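Local coordinates for DUF3299 domain-containing protein (Pseudomonas aeruginosa, PDB 4HSP), which is of unknown function but belongs to the DUF3299 family and probably has an OB-like beta-barrel fold, at residues 119-124 with 135-140. Numbering follows the deposited sequence.
With EDO (1,2-ethanediol), chain J.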
loop_
_atom_site.group_PDB
_atom_site.type_symbol
_atom_site.label_atom_id
_atom_site.label_comp_id
_atom_site.label_asym_id
_atom_site.label_seq_id
_atom_site.Cartn_x
_atom_site.Cartn_y
_atom_site.Cartn_z
ATOM N N GLY A 119 -5.725 -7.818 24.795
ATOM C CA GLY A 119 -6.556 -8.997 25.038
ATOM C C GLY A 119 -5.954 -10.005 25.986
ATOM O O GLY A 119 -4.932 -9.736 26.595
ATOM N N THR A 120 -6.590 -11.168 26.130
ATOM C CA THR A 120 -6.105 -12.253 26.991
ATOM C C THR A 120 -4.900 -12.880 26.302
ATOM O O THR A 120 -4.976 -13.277 25.132
ATOM C CB THR A 120 -7.236 -13.261 27.296
ATOM O OG1 THR A 120 -8.368 -12.541 27.796
ATOM C CG2 THR A 120 -6.808 -14.341 28.296
ATOM N N PHE A 121 -3.788 -12.942 27.034
ATOM C CA PHE A 121 -2.500 -13.417 26.571
ATOM C C PHE A 121 -2.197 -14.801 27.113
ATOM O O PHE A 121 -2.174 -14.996 28.317
ATOM C CB PHE A 121 -1.421 -12.406 26.999
ATOM C CG PHE A 121 -0.090 -12.550 26.309
ATOM C CD1 PHE A 121 0.115 -12.019 25.045
ATOM C CD2 PHE A 121 0.961 -13.211 26.922
ATOM C CE1 PHE A 121 1.361 -12.120 24.421
ATOM C CE2 PHE A 121 2.193 -13.350 26.277
ATOM C CZ PHE A 121 2.394 -12.782 25.046
ATOM N N LYS A 122 -1.894 -15.741 26.219
ATOM C CA LYS A 122 -1.594 -17.146 26.513
ATOM C C LYS A 122 -0.218 -17.563 26.013
ATOM O O LYS A 122 0.176 -17.213 24.897
ATOM C CB LYS A 122 -2.629 -18.060 25.809
ATOM C CG LYS A 122 -3.869 -18.431 26.576
ATOM C CD LYS A 122 -4.522 -19.633 25.869
ATOM C CE LYS A 122 -4.374 -20.936 26.636
ATOM N NZ LYS A 122 -2.965 -21.422 26.700
ATOM N N VAL A 123 0.456 -18.404 26.788
ATOM C CA VAL A 123 1.744 -18.991 26.435
ATOM C C VAL A 123 1.398 -20.404 25.964
ATOM O O VAL A 123 1.307 -21.344 26.761
ATOM C CB VAL A 123 2.771 -18.926 27.595
ATOM C CG1 VAL A 123 4.086 -19.561 27.179
ATOM C CG2 VAL A 123 3.001 -17.486 28.046
ATOM N N GLU A 124 1.061 -20.495 24.669
ATOM C CA GLU A 124 0.604 -21.696 23.981
ATOM C C GLU A 124 1.121 -21.680 22.567
ATOM O O GLU A 124 1.096 -20.637 21.910
ATOM C CB GLU A 124 -0.933 -21.739 23.986
ATOM C CG GLU A 124 -1.538 -23.086 23.616
ATOM C CD GLU A 124 -3.008 -23.091 23.226
ATOM O OE1 GLU A 124 -3.791 -22.278 23.775
ATOM O OE2 GLU A 124 -3.379 -23.926 22.369
ATOM N N TYR A 135 3.268 -17.748 21.491
ATOM C CA TYR A 135 2.239 -16.964 22.164
ATOM C C TYR A 135 0.964 -16.859 21.359
ATOM O O TYR A 135 0.997 -16.856 20.128
ATOM C CB TYR A 135 2.753 -15.539 22.460
ATOM C CG TYR A 135 4.031 -15.517 23.268
ATOM C CD1 TYR A 135 4.036 -15.866 24.616
ATOM C CD2 TYR A 135 5.254 -15.206 22.668
ATOM C CE1 TYR A 135 5.215 -15.857 25.365
ATOM C CE2 TYR A 135 6.440 -15.201 23.409
ATOM C CZ TYR A 135 6.412 -15.520 24.760
ATOM O OH TYR A 135 7.562 -15.510 25.507
ATOM N N ARG A 136 -0.166 -16.742 22.075
ATOM C CA ARG A 136 -1.500 -16.563 21.513
ATOM C C ARG A 136 -2.221 -15.418 22.239
ATOM O O ARG A 136 -1.937 -15.118 23.405
ATOM C CB ARG A 136 -2.339 -17.858 21.591
ATOM C CG ARG A 136 -1.851 -19.020 20.756
ATOM C CD ARG A 136 -2.691 -20.231 21.033
ATOM N NE ARG A 136 -3.737 -20.403 20.025
ATOM C CZ ARG A 136 -3.863 -21.477 19.251
ATOM N NH1 ARG A 136 -3.022 -22.500 19.378
ATOM N NH2 ARG A 136 -4.838 -21.542 18.354
HETATM N N MSE A 137 -3.173 -14.803 21.549
HETATM C CA MSE A 137 -3.974 -13.714 22.088
HETATM C C MSE A 137 -5.381 -13.727 21.484
HETATM O O MSE A 137 -5.567 -13.895 20.277
HETATM C CB MSE A 137 -3.278 -12.379 21.818
HETATM C CG MSE A 137 -3.906 -11.163 22.461
HETATM SE SE MSE A 137 -2.501 -9.804 22.692
HETATM C CE MSE A 137 -2.642 -9.672 24.509
ATOM N N GLN A 138 -6.365 -13.585 22.356
ATOM C CA GLN A 138 -7.759 -13.422 22.014
ATOM C C GLN A 138 -7.986 -11.946 22.236
ATOM O O GLN A 138 -8.077 -11.497 23.379
ATOM C CB GLN A 138 -8.649 -14.338 22.873
ATOM C CG GLN A 138 -10.125 -14.317 22.487
ATOM C CD GLN A 138 -10.392 -14.809 21.080
ATOM O OE1 GLN A 138 -9.933 -15.882 20.674
ATOM N NE2 GLN A 138 -11.161 -14.035 20.315
ATOM N N ALA A 139 -7.902 -11.173 21.163
ATOM C CA ALA A 139 -7.990 -9.728 21.241
ATOM C C ALA A 139 -9.404 -9.204 21.573
ATOM O O ALA A 139 -10.405 -9.666 21.014
ATOM C CB ALA A 139 -7.501 -9.104 19.947
ATOM N N SER A 140 -9.440 -8.208 22.485
ATOM C CA SER A 140 -10.589 -7.410 22.926
ATOM C C SER A 140 -10.656 -6.137 22.084
ATOM O O SER A 140 -11.743 -5.595 21.845
ATOM C CB SER A 140 -10.442 -7.006 24.401
ATOM O OG SER A 140 -9.897 -8.006 25.247
HETATM C C1 EDO J . -6.248 -18.142 20.071
HETATM O O1 EDO J . -5.047 -17.622 19.479
HETATM C C2 EDO J . -6.688 -17.346 21.339
HETATM O O2 EDO J . -6.093 -17.910 22.508
HETATM O O HOH W 1 -10.311 -11.511 25.195
#
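Phe-121 and Tyr-135, two positions out of register on antiparallel strands 120-122 and 135-139, bring their rings together on the buried face of the sheet. The planes are inclined by 29° but slid apart, with centroids 5.2 Å from each other, so overlap is slight: Phe-121 CZ lies 3.5 Å from Tyr-135 CD1. With CG anti to the backbone N (chi1 -165°), the Phe-121 ring also reaches selenomethionine Met-137, its non-hydrogen-bonded partner, whose CE sits at the ring edge, 3.7 Å from CD1. Val-123 runs alongside Tyr-135 and sets CG2 in the plane of the phenol ring, at its edge, 3.8 Å from CE1. Farther out, Tyr-135 OH is hydrogen-bonded to Leu-11 O and Val-49 N, fixing the far end of the ring.

Polar chains occupy the other face. Thr-120 pairs with Gln-138 and Lys-122 with Arg-136, each through two backbone hydrogen bonds; the bond from Lys-122 N to Arg-136 O is nearly straight (173°). Beyond the latter pair, Glu-124 crosses the arginine, its extended chain laying the carboxylate over CD. OE2 stands 3.3 Å from Arg-136 NH1 but well out of the guanidinium plane, making an ionic contact without a directed N-H bond. Lys-122 NZ forms a salt bridge with Glu-124 OE1 through a weak hydrogen bond of 3.2 Å. A bend at chi3 of Arg-136 turns NE toward 1,2-ethanediol, probably from the crystallisation liquor, and NE donates to O1 over 3.1 Å.

Strand 120-122 lies between strands 55-68 and 132-144, antiparallel to both, in a curled mixed sheet consistent with an OB-like barrel. Apolar contacts continue across it to Ile-55 and Ala-57, whereas on the partly exposed face one carboxylate shared by two cations probably offsets their mutual repulsion.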